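Long-range contact in metallocarboxypeptidase (Trypanosoma cruzi, PDB 3DWC), which probably acts as a metal-dependent carboxypeptidase of the M32 family, releasing C-terminal amino acids other than proline with broad specificity: residues K78-A90 and P280-R292. Sequence-based numbering, arbitrary orientation.
Sequences KLQRANLREMRRA and PKGFETQPVCMAR. With SO4 (sulfate ion), chain T.
L79 lays its CB against the F283 ring, CZ 3.6 Å away, at the start of a contact that fastens an irregular loop to a helix. In this largely helical M32 fold, 280-292 links helix 259-276, which carries the cobalt-binding histidines, to helix 294-309; a type II turn (P280-F283) followed by two type I turns (F283-Q286, Q286-C289) lies against helix 78-95. The L79 side chain approaches the ring obliquely, while its CD1 reaches P280 CB at 3.9 Å.

One turn along, N83 joins helix to loop through both ends of its amide. With CG anti to the backbone N (chi1 -169°), the group reaches across to the loop. There OD1 accepts the backbone N-H of V288 at 3.1 Å, and ND2 gives Q286 OE1 a nearly straight bond of 2.9 Å, the two amide planes almost perpendicular. ND2 also bonds Y6 OH of helix 3-32, so this buried amide ties three parts of the chain together. P287 packs its ring against the same face of the helix, CD 3.1 Å from N83 OD1 and CG 3.8 Å from M87 CG.

Farther along, E86 is gripped from two directions. R85 binds side-on, while R292, whose NH1 also bonds the L473 carbonyl, comes end-on from above the carboxylate plane. The shared acceptor should help offset the proximity of the two guanidinium groups: E86 OE2 takes R85 NE at 2.9 Å and R292 NH1 at 3.3 Å.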
loop_
_atom_site.group_PDB
_atom_site.type_symbol
_atom_site.label_atom_id
_atom_site.label_comp_id
_atom_site.label_asym_id
_atom_site.label_seq_id
_atom_site.Cartn_x
_atom_site.Cartn_y
_atom_site.Cartn_z
ATOM N N LYS B 78 24.871 20.790 17.498
ATOM C CA LYS B 78 25.363 21.057 16.146
ATOM C C LYS B 78 24.388 20.542 15.092
ATOM O O LYS B 78 24.064 21.238 14.137
ATOM C CB LYS B 78 26.736 20.405 15.925
ATOM C CG LYS B 78 27.460 20.869 14.658
ATOM C CD LYS B 78 28.616 19.920 14.258
ATOM C CE LYS B 78 29.973 20.658 14.200
ATOM N NZ LYS B 78 31.159 19.721 14.305
ATOM N N LEU B 79 23.964 19.308 15.294
ATOM C CA LEU B 79 23.046 18.629 14.417
ATOM C C LEU B 79 21.632 19.237 14.441
ATOM O O LEU B 79 20.921 19.161 13.452
ATOM C CB LEU B 79 23.006 17.143 14.788
ATOM C CG LEU B 79 24.220 16.300 14.363
ATOM C CD1 LEU B 79 23.969 14.849 14.723
ATOM C CD2 LEU B 79 24.487 16.400 12.864
ATOM N N GLN B 80 21.237 19.826 15.570
ATOM C CA GLN B 80 19.964 20.529 15.699
ATOM C C GLN B 80 20.033 21.808 14.903
ATOM O O GLN B 80 19.082 22.179 14.221
ATOM C CB GLN B 80 19.649 20.838 17.158
ATOM C CG GLN B 80 19.415 19.618 17.993
ATOM C CD GLN B 80 19.214 19.925 19.469
ATOM O OE1 GLN B 80 19.833 20.848 20.018
ATOM N NE2 GLN B 80 18.366 19.144 20.126
ATOM N N ARG B 81 21.187 22.482 14.962
ATOM C CA ARG B 81 21.421 23.662 14.123
ATOM C C ARG B 81 21.305 23.320 12.640
ATOM O O ARG B 81 20.694 24.057 11.883
ATOM C CB ARG B 81 22.782 24.311 14.434
ATOM C CG ARG B 81 22.914 24.888 15.832
ATOM C CD ARG B 81 24.040 25.918 15.932
ATOM N NE ARG B 81 25.319 25.273 15.709
ATOM C CZ ARG B 81 26.071 24.704 16.649
ATOM N NH1 ARG B 81 25.701 24.695 17.918
ATOM N NH2 ARG B 81 27.210 24.119 16.298
ATOM N N ALA B 82 21.883 22.203 12.212
ATOM C CA ALA B 82 21.738 21.769 10.803
ATOM C C ALA B 82 20.272 21.441 10.489
ATOM O O ALA B 82 19.748 21.732 9.380
ATOM C CB ALA B 82 22.573 20.546 10.520
ATOM N N ASN B 83 19.616 20.820 11.468
ATOM C CA ASN B 83 18.220 20.416 11.271
ATOM C C ASN B 83 17.385 21.677 11.116
ATOM O O ASN B 83 16.527 21.733 10.232
ATOM C CB ASN B 83 17.754 19.514 12.415
ATOM C CG ASN B 83 16.421 18.846 12.155
ATOM O OD1 ASN B 83 16.120 18.412 11.031
ATOM N ND2 ASN B 83 15.609 18.740 13.211
ATOM N N LEU B 84 17.683 22.720 11.912
ATOM C CA LEU B 84 16.931 23.974 11.782
ATOM C C LEU B 84 17.120 24.594 10.391
ATOM O O LEU B 84 16.179 25.125 9.807
ATOM C CB LEU B 84 17.311 24.976 12.882
ATOM C CG LEU B 84 16.536 26.297 12.964
ATOM C CD1 LEU B 84 15.019 26.093 13.008
ATOM C CD2 LEU B 84 17.020 27.125 14.178
ATOM N N ARG B 85 18.348 24.528 9.866
ATOM C CA ARG B 85 18.623 24.913 8.463
ATOM C C ARG B 85 17.761 24.119 7.463
ATOM O O ARG B 85 17.210 24.679 6.523
ATOM C CB ARG B 85 20.103 24.692 8.125
ATOM C CG ARG B 85 20.541 25.224 6.765
ATOM C CD ARG B 85 21.969 24.777 6.438
ATOM N NE ARG B 85 22.057 23.320 6.373
ATOM C CZ ARG B 85 23.097 22.585 6.764
ATOM N NH1 ARG B 85 24.179 23.137 7.274
ATOM N NH2 ARG B 85 23.032 21.268 6.649
ATOM N N GLU B 86 17.658 22.808 7.668
ATOM C CA GLU B 86 16.910 21.988 6.739
ATOM C C GLU B 86 15.407 22.240 6.876
ATOM O O GLU B 86 14.688 22.184 5.884
ATOM C CB GLU B 86 17.292 20.527 6.877
ATOM C CG GLU B 86 18.729 20.279 6.552
ATOM C CD GLU B 86 19.155 20.811 5.178
ATOM O OE1 GLU B 86 18.406 20.625 4.209
ATOM O OE2 GLU B 86 20.260 21.381 5.080
ATOM N N MET B 87 14.945 22.552 8.092
ATOM C CA MET B 87 13.555 22.942 8.310
ATOM C C MET B 87 13.177 24.203 7.547
ATOM O O MET B 87 12.132 24.255 6.930
ATOM C CB MET B 87 13.294 23.210 9.806
ATOM C CG MET B 87 13.287 21.991 10.693
ATOM S SD MET B 87 13.206 22.453 12.426
ATOM C CE MET B 87 12.736 20.855 13.150
ATOM N N ARG B 88 13.995 25.255 7.658
ATOM C CA ARG B 88 13.766 26.486 6.888
ATOM C C ARG B 88 13.697 26.216 5.402
ATOM O O ARG B 88 12.830 26.754 4.716
ATOM C CB ARG B 88 14.861 27.527 7.133
ATOM C CG ARG B 88 14.784 28.710 6.183
ATOM C CD ARG B 88 15.707 29.851 6.583
ATOM N NE ARG B 88 15.114 30.677 7.630
ATOM C CZ ARG B 88 14.309 31.704 7.394
ATOM N NH1 ARG B 88 13.838 32.403 8.414
ATOM N NH2 ARG B 88 13.963 32.036 6.147
ATOM N N ARG B 89 14.626 25.398 4.906
ATOM C CA ARG B 89 14.633 25.016 3.504
ATOM C C ARG B 89 13.318 24.337 3.061
ATOM O O ARG B 89 12.763 24.717 2.034
ATOM C CB ARG B 89 15.812 24.089 3.216
ATOM C CG ARG B 89 15.764 23.526 1.827
ATOM C CD ARG B 89 16.975 22.671 1.487
ATOM N NE ARG B 89 16.728 21.959 0.218
ATOM C CZ ARG B 89 16.730 22.540 -0.998
ATOM N NH1 ARG B 89 16.952 23.852 -1.156
ATOM N NH2 ARG B 89 16.483 21.806 -2.057
ATOM N N ALA B 90 12.861 23.319 3.806
ATOM C CA ALA B 90 11.579 22.662 3.494
ATOM C C ALA B 90 10.437 23.672 3.566
ATOM O O ALA B 90 9.564 23.640 2.739
ATOM C CB ALA B 90 11.286 21.487 4.436
ATOM N N PRO B 280 21.526 11.614 9.989
ATOM C CA PRO B 280 22.143 11.185 11.223
ATOM C C PRO B 280 21.215 10.402 12.167
ATOM O O PRO B 280 20.050 10.677 12.276
ATOM C CB PRO B 280 22.645 12.504 11.859
ATOM C CG PRO B 280 21.864 13.593 11.236
ATOM C CD PRO B 280 21.199 13.055 9.990
ATOM N N LYS B 281 21.772 9.425 12.866
ATOM C CA LYS B 281 21.006 8.653 13.834
ATOM C C LYS B 281 20.438 9.614 14.897
ATOM O O LYS B 281 21.085 10.587 15.322
ATOM C CB LYS B 281 21.884 7.534 14.441
ATOM C CG LYS B 281 21.180 6.688 15.554
ATOM C CD LYS B 281 22.095 6.557 16.827
ATOM C CE LYS B 281 21.332 6.895 18.159
ATOM N NZ LYS B 281 22.120 7.816 19.109
ATOM N N GLY B 282 19.207 9.349 15.293
ATOM C CA GLY B 282 18.531 10.130 16.316
ATOM C C GLY B 282 17.744 11.278 15.710
ATOM O O GLY B 282 17.094 12.023 16.432
ATOM N N PHE B 283 17.809 11.423 14.391
ATOM C CA PHE B 283 17.064 12.456 13.676
ATOM C C PHE B 283 16.148 11.878 12.614
ATOM O O PHE B 283 15.798 12.536 11.634
ATOM C CB PHE B 283 18.046 13.434 13.070
ATOM C CG PHE B 283 18.659 14.377 14.088
ATOM C CD1 PHE B 283 19.810 14.031 14.799
ATOM C CD2 PHE B 283 18.077 15.622 14.318
ATOM C CE1 PHE B 283 20.370 14.904 15.697
ATOM C CE2 PHE B 283 18.623 16.511 15.213
ATOM C CZ PHE B 283 19.773 16.152 15.925
ATOM N N GLU B 284 15.702 10.653 12.849
ATOM C CA GLU B 284 15.065 9.848 11.786
ATOM C C GLU B 284 13.807 10.465 11.141
ATOM O O GLU B 284 13.624 10.355 9.925
ATOM C CB GLU B 284 14.771 8.432 12.310
ATOM C CG GLU B 284 16.028 7.593 12.492
ATOM C CD GLU B 284 16.705 7.767 13.836
ATOM O OE1 GLU B 284 17.811 7.232 13.978
ATOM O OE2 GLU B 284 16.168 8.431 14.751
ATOM N N THR B 285 12.994 11.157 11.924
ATOM C CA THR B 285 11.731 11.760 11.420
ATOM C C THR B 285 11.883 13.251 11.013
ATOM O O THR B 285 10.890 13.937 10.753
ATOM C CB THR B 285 10.667 11.693 12.509
ATOM O OG1 THR B 285 11.030 12.586 13.578
ATOM C CG2 THR B 285 10.541 10.253 13.057
ATOM N N GLN B 286 13.133 13.713 10.916
ATOM C CA GLN B 286 13.476 15.104 10.654
ATOM C C GLN B 286 14.128 15.335 9.296
ATOM O O GLN B 286 14.773 14.426 8.737
ATOM C CB GLN B 286 14.476 15.562 11.725
ATOM C CG GLN B 286 13.926 15.497 13.155
ATOM C CD GLN B 286 12.772 16.435 13.369
ATOM O OE1 GLN B 286 12.890 17.638 13.116
ATOM N NE2 GLN B 286 11.635 15.895 13.860
ATOM N N PRO B 287 14.067 16.584 8.813
ATOM C CA PRO B 287 14.538 16.867 7.489
ATOM C C PRO B 287 16.077 16.841 7.323
ATOM O O PRO B 287 16.549 16.776 6.197
ATOM C CB PRO B 287 13.912 18.233 7.197
ATOM C CG PRO B 287 13.838 18.882 8.495
ATOM C CD PRO B 287 13.564 17.803 9.477
ATOM N N VAL B 288 16.847 16.851 8.417
ATOM C CA VAL B 288 18.302 16.645 8.325
ATOM C C VAL B 288 18.658 15.170 8.014
ATOM O O VAL B 288 19.714 14.879 7.466
ATOM C CB VAL B 288 18.998 17.075 9.605
ATOM C CG1 VAL B 288 18.736 16.085 10.738
ATOM C CG2 VAL B 288 20.535 17.297 9.330
ATOM N N CYS B 289 17.766 14.247 8.380
ATOM C CA CYS B 289 17.959 12.850 8.064
ATOM C C CYS B 289 17.280 12.576 6.756
ATOM O O CYS B 289 16.269 11.899 6.724
ATOM C CB CYS B 289 17.411 11.959 9.152
ATOM S SG CYS B 289 17.598 10.230 8.765
ATOM N N MET B 290 17.868 13.102 5.685
ATOM C CA MET B 290 17.439 12.926 4.314
ATOM C C MET B 290 18.618 12.963 3.324
ATOM O O MET B 290 19.651 13.574 3.606
ATOM C CB MET B 290 16.537 14.069 3.930
ATOM C CG MET B 290 15.392 14.234 4.864
ATOM S SD MET B 290 13.949 14.732 3.962
ATOM C CE MET B 290 13.655 13.101 3.273
ATOM N N ALA B 291 18.462 12.281 2.186
ATOM C CA ALA B 291 19.403 12.407 1.072
ATOM C C ALA B 291 19.758 13.866 0.812
ATOM O O ALA B 291 18.913 14.723 0.908
ATOM C CB ALA B 291 18.856 11.756 -0.155
ATOM N N ARG B 292 21.047 14.151 0.568
ATOM C CA ARG B 292 21.518 15.521 0.485
ATOM C C ARG B 292 21.039 16.194 -0.800
ATOM O O ARG B 292 20.678 17.354 -0.786
ATOM C CB ARG B 292 23.052 15.567 0.633
ATOM C CG ARG B 292 23.711 16.899 0.307
ATOM C CD ARG B 292 23.481 17.923 1.391
ATOM N NE ARG B 292 22.166 18.532 1.268
ATOM C CZ ARG B 292 21.679 19.404 2.154
ATOM N NH1 ARG B 292 22.412 19.789 3.193
ATOM N NH2 ARG B 292 20.469 19.886 1.990
HETATM S S SO4 T . 27.367 25.369 12.773
HETATM O O1 SO4 T . 25.943 25.056 12.809
HETATM O O2 SO4 T . 27.732 26.333 13.811
HETATM O O3 SO4 T . 28.143 24.141 12.965
HETATM O O4 SO4 T . 27.660 26.001 11.490
HETATM O O HOH W 1 16.761 18.022 3.847
#